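Local coordinates for xylulokinase (PDB 5VM1), which probably phosphorylates D-xylulose to D-xylulose 5-phosphate at the expense of ATP, as a member of the FGGY family of carbohydrate kinases, at residues Q372-L386 with S408-N420. Residues are numbered along the deposited sequence; the frame is centred on the assembly and turned at random.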
loop_
_atom_site.group_PDB
_atom_site.type_symbol
_atom_site.label_atom_id
_atom_site.label_comp_id
_atom_site.label_asym_id
_atom_site.label_seq_id
_atom_site.Cartn_x
_atom_site.Cartn_y
_atom_site.Cartn_z
ATOM N N GLN A 372 -5.544 -21.337 15.811
ATOM C CA GLN A 372 -5.953 -20.254 16.707
ATOM C C GLN A 372 -4.770 -19.385 17.131
ATOM O O GLN A 372 -4.857 -18.153 17.109
ATOM C CB GLN A 372 -6.636 -20.839 17.925
ATOM C CG GLN A 372 -7.266 -19.860 18.852
ATOM C CD GLN A 372 -7.774 -20.574 20.090
ATOM O OE1 GLN A 372 -8.424 -21.620 19.995
ATOM N NE2 GLN A 372 -7.439 -20.045 21.256
ATOM N N ALA A 373 -3.647 -20.005 17.488
ATOM C CA ALA A 373 -2.497 -19.226 17.931
ATOM C C ALA A 373 -1.904 -18.404 16.786
ATOM O O ALA A 373 -1.303 -17.349 17.030
ATOM C CB ALA A 373 -1.449 -20.150 18.547
ATOM N N VAL A 374 -2.026 -18.885 15.544
ATOM C CA VAL A 374 -1.558 -18.108 14.398
ATOM C C VAL A 374 -2.398 -16.849 14.234
ATOM O O VAL A 374 -1.862 -15.759 14.018
ATOM C CB VAL A 374 -1.567 -18.953 13.103
ATOM C CG1 VAL A 374 -1.265 -18.064 11.861
ATOM C CG2 VAL A 374 -0.595 -20.131 13.201
ATOM N N LEU A 375 -3.724 -16.974 14.337
ATOM C CA LEU A 375 -4.579 -15.798 14.223
ATOM C C LEU A 375 -4.377 -14.865 15.408
ATOM O O LEU A 375 -4.269 -13.643 15.224
ATOM C CB LEU A 375 -6.052 -16.203 14.088
ATOM C CG LEU A 375 -6.485 -17.164 12.963
ATOM C CD1 LEU A 375 -7.998 -17.186 12.780
ATOM C CD2 LEU A 375 -5.781 -16.865 11.638
ATOM N N GLU A 376 -4.292 -15.421 16.628
ATOM C CA GLU A 376 -4.020 -14.587 17.801
ATOM C C GLU A 376 -2.712 -13.823 17.650
ATOM O O GLU A 376 -2.653 -12.616 17.929
ATOM C CB GLU A 376 -3.967 -15.445 19.054
ATOM C CG GLU A 376 -5.287 -15.877 19.607
ATOM C CD GLU A 376 -5.147 -17.102 20.514
ATOM O OE1 GLU A 376 -3.995 -17.546 20.735
ATOM O OE2 GLU A 376 -6.192 -17.613 20.984
ATOM N N GLY A 377 -1.665 -14.511 17.185
ATOM C CA GLY A 377 -0.357 -13.892 17.060
ATOM C C GLY A 377 -0.327 -12.764 16.043
ATOM O O GLY A 377 0.310 -11.731 16.263
ATOM N N VAL A 378 -0.989 -12.949 14.900
ATOM C CA VAL A 378 -1.038 -11.844 13.955
ATOM C C VAL A 378 -1.843 -10.704 14.542
ATOM O O VAL A 378 -1.439 -9.547 14.443
ATOM C CB VAL A 378 -1.602 -12.291 12.594
ATOM C CG1 VAL A 378 -2.038 -11.073 11.782
ATOM C CG2 VAL A 378 -0.538 -13.026 11.833
ATOM N N ALA A 379 -2.934 -11.017 15.251
ATOM C CA ALA A 379 -3.679 -9.972 15.953
ATOM C C ALA A 379 -2.773 -9.197 16.909
ATOM O O ALA A 379 -2.812 -7.961 16.942
ATOM C CB ALA A 379 -4.854 -10.579 16.714
ATOM N N PHE A 380 -1.918 -9.911 17.664
ATOM C CA PHE A 380 -0.987 -9.256 18.581
ATOM C C PHE A 380 0.040 -8.392 17.850
ATOM O O PHE A 380 0.380 -7.294 18.318
ATOM C CB PHE A 380 -0.279 -10.306 19.441
ATOM C CG PHE A 380 -1.187 -11.029 20.356
ATOM C CD1 PHE A 380 -2.221 -10.357 20.959
ATOM C CD2 PHE A 380 -1.036 -12.388 20.597
ATOM C CE1 PHE A 380 -3.090 -11.013 21.806
ATOM C CE2 PHE A 380 -1.903 -13.054 21.432
ATOM C CZ PHE A 380 -2.936 -12.368 22.036
ATOM N N ALA A 381 0.514 -8.837 16.688
ATOM C CA ALA A 381 1.377 -7.974 15.879
ATOM C C ALA A 381 0.651 -6.700 15.467
ATOM O O ALA A 381 1.234 -5.615 15.490
ATOM C CB ALA A 381 1.869 -8.716 14.639
ATOM N N ILE A 382 -0.620 -6.807 15.075
ATOM C CA ILE A 382 -1.399 -5.601 14.796
ATOM C C ILE A 382 -1.473 -4.712 16.037
ATOM O O ILE A 382 -1.344 -3.492 15.949
ATOM C CB ILE A 382 -2.807 -5.975 14.291
ATOM C CG1 ILE A 382 -2.727 -6.724 12.962
ATOM C CG2 ILE A 382 -3.658 -4.720 14.107
ATOM C CD1 ILE A 382 -4.014 -7.317 12.555
ATOM N N ARG A 383 -1.655 -5.301 17.214
ATOM C CA ARG A 383 -1.678 -4.494 18.431
ATOM C C ARG A 383 -0.314 -3.861 18.700
ATOM O O ARG A 383 -0.233 -2.743 19.221
ATOM C CB ARG A 383 -2.202 -5.340 19.605
ATOM C CG ARG A 383 -1.436 -5.315 20.859
ATOM C CD ARG A 383 -2.186 -4.674 21.976
ATOM N NE ARG A 383 -3.014 -5.561 22.804
ATOM C CZ ARG A 383 -3.158 -5.393 24.125
ATOM N NH1 ARG A 383 -3.936 -6.201 24.843
ATOM N NH2 ARG A 383 -2.488 -4.416 24.739
ATOM N N ASP A 384 0.770 -4.566 18.373
ATOM C CA ASP A 384 2.078 -3.924 18.400
ATOM C C ASP A 384 2.138 -2.746 17.426
ATOM O O ASP A 384 2.747 -1.707 17.722
ATOM C CB ASP A 384 3.194 -4.936 18.113
ATOM C CG ASP A 384 3.718 -5.587 19.370
ATOM O OD1 ASP A 384 3.462 -5.034 20.472
ATOM O OD2 ASP A 384 4.447 -6.606 19.268
ATOM N N ASN A 385 1.512 -2.886 16.261
ATOM C CA ASN A 385 1.510 -1.785 15.307
ATOM C C ASN A 385 0.703 -0.594 15.824
ATOM O O ASN A 385 1.151 0.555 15.721
ATOM C CB ASN A 385 0.999 -2.273 13.958
ATOM C CG ASN A 385 2.107 -2.867 13.135
ATOM O OD1 ASN A 385 2.497 -2.343 12.082
ATOM N ND2 ASN A 385 2.682 -3.943 13.659
ATOM N N LEU A 386 -0.484 -0.852 16.390
ATOM C CA LEU A 386 -1.304 0.230 16.926
ATOM C C LEU A 386 -0.566 0.983 18.025
ATOM O O LEU A 386 -0.674 2.213 18.127
ATOM C CB LEU A 386 -2.646 -0.316 17.424
ATOM C CG LEU A 386 -3.636 0.654 18.093
ATOM C CD1 LEU A 386 -5.080 0.263 17.802
ATOM C CD2 LEU A 386 -3.443 0.742 19.583
ATOM N N SER A 408 -12.345 -13.964 7.466
ATOM C CA SER A 408 -12.412 -14.847 8.626
ATOM C C SER A 408 -13.089 -14.121 9.791
ATOM O O SER A 408 -12.524 -13.185 10.367
ATOM C CB SER A 408 -11.016 -15.312 9.025
ATOM O OG SER A 408 -11.050 -15.782 10.353
ATOM N N THR A 409 -14.286 -14.581 10.160
ATOM C CA THR A 409 -14.971 -14.028 11.322
ATOM C C THR A 409 -14.129 -14.204 12.584
ATOM O O THR A 409 -14.097 -13.324 13.452
ATOM C CB THR A 409 -16.339 -14.695 11.491
ATOM O OG1 THR A 409 -17.090 -14.566 10.280
ATOM C CG2 THR A 409 -17.105 -14.052 12.611
ATOM N N TYR A 410 -13.447 -15.340 12.714
ATOM C CA TYR A 410 -12.604 -15.535 13.888
ATOM C C TYR A 410 -11.522 -14.473 13.942
ATOM O O TYR A 410 -11.289 -13.869 14.994
ATOM C CB TYR A 410 -11.978 -16.933 13.895
ATOM C CG TYR A 410 -11.498 -17.345 15.267
ATOM C CD1 TYR A 410 -10.326 -16.825 15.798
ATOM C CD2 TYR A 410 -12.246 -18.234 16.046
ATOM C CE1 TYR A 410 -9.899 -17.183 17.057
ATOM C CE2 TYR A 410 -11.826 -18.604 17.311
ATOM C CZ TYR A 410 -10.650 -18.068 17.815
ATOM O OH TYR A 410 -10.222 -18.414 19.079
ATOM N N TRP A 411 -10.858 -14.225 12.807
ATOM C CA TRP A 411 -9.742 -13.279 12.794
ATOM C C TRP A 411 -10.193 -11.891 13.191
ATOM O O TRP A 411 -9.458 -11.175 13.879
ATOM C CB TRP A 411 -9.077 -13.217 11.420
ATOM C CG TRP A 411 -7.587 -13.127 11.508
ATOM C CD1 TRP A 411 -6.842 -12.807 12.613
ATOM C CD2 TRP A 411 -6.653 -13.453 10.473
ATOM N NE1 TRP A 411 -5.497 -12.888 12.314
ATOM C CE2 TRP A 411 -5.357 -13.286 11.008
ATOM C CE3 TRP A 411 -6.786 -13.857 9.138
ATOM C CZ2 TRP A 411 -4.210 -13.513 10.255
ATOM C CZ3 TRP A 411 -5.643 -14.071 8.397
ATOM C CH2 TRP A 411 -4.378 -13.901 8.951
ATOM N N LEU A 412 -11.386 -11.482 12.741
ATOM C CA LEU A 412 -11.892 -10.145 13.051
ATOM C C LEU A 412 -12.232 -10.006 14.525
ATOM O O LEU A 412 -11.937 -8.969 15.134
ATOM C CB LEU A 412 -13.115 -9.823 12.193
ATOM C CG LEU A 412 -12.843 -9.769 10.699
ATOM C CD1 LEU A 412 -14.124 -9.456 9.973
ATOM C CD2 LEU A 412 -11.782 -8.719 10.412
ATOM N N LYS A 413 -12.866 -11.031 15.108
ATOM C CA LYS A 413 -13.161 -10.995 16.538
ATOM C C LYS A 413 -11.874 -11.011 17.353
ATOM O O LYS A 413 -11.770 -10.334 18.379
ATOM C CB LYS A 413 -14.046 -12.179 16.924
ATOM C CG LYS A 413 -15.405 -12.165 16.271
ATOM C CD LYS A 413 -16.391 -13.024 17.016
ATOM C CE LYS A 413 -17.643 -13.244 16.206
ATOM N NZ LYS A 413 -18.507 -14.262 16.823
ATOM N N ALA A 414 -10.868 -11.748 16.887
ATOM C CA ALA A 414 -9.586 -11.756 17.576
ATOM C C ALA A 414 -8.916 -10.384 17.529
ATOM O O ALA A 414 -8.399 -9.913 18.548
ATOM C CB ALA A 414 -8.674 -12.822 16.975
ATOM N N ILE A 415 -8.919 -9.725 16.366
ATOM C CA ILE A 415 -8.266 -8.416 16.249
ATOM C C ILE A 415 -9.006 -7.356 17.074
ATOM O O ILE A 415 -8.382 -6.527 17.747
ATOM C CB ILE A 415 -8.145 -8.020 14.763
ATOM C CG1 ILE A 415 -7.302 -9.065 14.023
ATOM C CG2 ILE A 415 -7.516 -6.657 14.619
ATOM C CD1 ILE A 415 -7.356 -8.981 12.499
ATOM N N ALA A 416 -10.344 -7.382 17.058
ATOM C CA ALA A 416 -11.113 -6.434 17.861
ATOM C C ALA A 416 -10.868 -6.645 19.349
ATOM O O ALA A 416 -10.736 -5.681 20.113
ATOM C CB ALA A 416 -12.609 -6.551 17.552
ATOM N N THR A 417 -10.841 -7.894 19.791
ATOM C CA THR A 417 -10.625 -8.100 21.209
ATOM C C THR A 417 -9.185 -7.792 21.614
ATOM O O THR A 417 -8.939 -7.317 22.736
ATOM C CB THR A 417 -11.062 -9.515 21.577
ATOM O OG1 THR A 417 -12.455 -9.649 21.242
ATOM C CG2 THR A 417 -10.818 -9.820 23.074
ATOM N N ALA A 418 -8.229 -7.995 20.707
ATOM C CA ALA A 418 -6.850 -7.677 21.038
ATOM C C ALA A 418 -6.640 -6.166 21.147
ATOM O O ALA A 418 -5.860 -5.708 21.988
ATOM C CB ALA A 418 -5.902 -8.309 20.017
ATOM N N LEU A 419 -7.324 -5.375 20.304
ATOM C CA LEU A 419 -7.204 -3.916 20.298
ATOM C C LEU A 419 -8.212 -3.223 21.192
ATOM O O LEU A 419 -7.995 -2.068 21.567
ATOM C CB LEU A 419 -7.418 -3.366 18.884
ATOM C CG LEU A 419 -6.609 -3.989 17.747
ATOM C CD1 LEU A 419 -7.012 -3.352 16.458
ATOM C CD2 LEU A 419 -5.101 -3.849 17.947
ATOM N N ASN A 420 -9.290 -3.913 21.548
ATOM C CA ASN A 420 -10.459 -3.301 22.175
ATOM C C ASN A 420 -10.960 -2.100 21.369
ATOM O O ASN A 420 -11.276 -1.045 21.925
ATOM C CB ASN A 420 -10.193 -2.892 23.620
ATOM C CG ASN A 420 -11.473 -2.785 24.424
ATOM O OD1 ASN A 420 -12.508 -3.336 24.028
ATOM N ND2 ASN A 420 -11.430 -2.044 25.526
#
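Leu375 O takes two donors: Ala379 N, in the regular helical bond, and Trp411 NE1 from the other helix, 3.2 Å away but weak, with an N-H...O angle of only 130°. The indole is also covered by Leu375 itself, whose CD2 lies 3.7 Å from the centroid of the Trp411 six-membered ring and 15° off its normal, a CH-pi contact over the face. Val378 CB meets the same ring at its edge, in plane. Leu375 CG, anti to its carbonyl carbon, sends the other branch, CD1, to 3.8 Å from Tyr410 CD1. Tyr410 OH is hydrogen-bonded to Lys331 N. The backbones come closest at Ala379 and Ile415, with CA atoms 4.9 Å apart, and the small side chains of Ala379 and Ala418 meet there, CB to CB, at 4.1 Å. Farther along, Leu419 CD2 packs 3.5 Å from Arg383 CA, while the Arg383 guanidinium makes a salt bridge with Asp474 of helix 470-488. Ile382 CD1 and Ile415 CD1 meet at 3.7 Å, and both isoleucines touch Leu263 of strand 259-263. The segment axes cross at -41°. Helix 409-419 links the adjacent parallel strands 399-402 and 423-426, a beta-alpha-beta crossover consistent with the actin-like ATPase fold of the C-terminal FGGY domain.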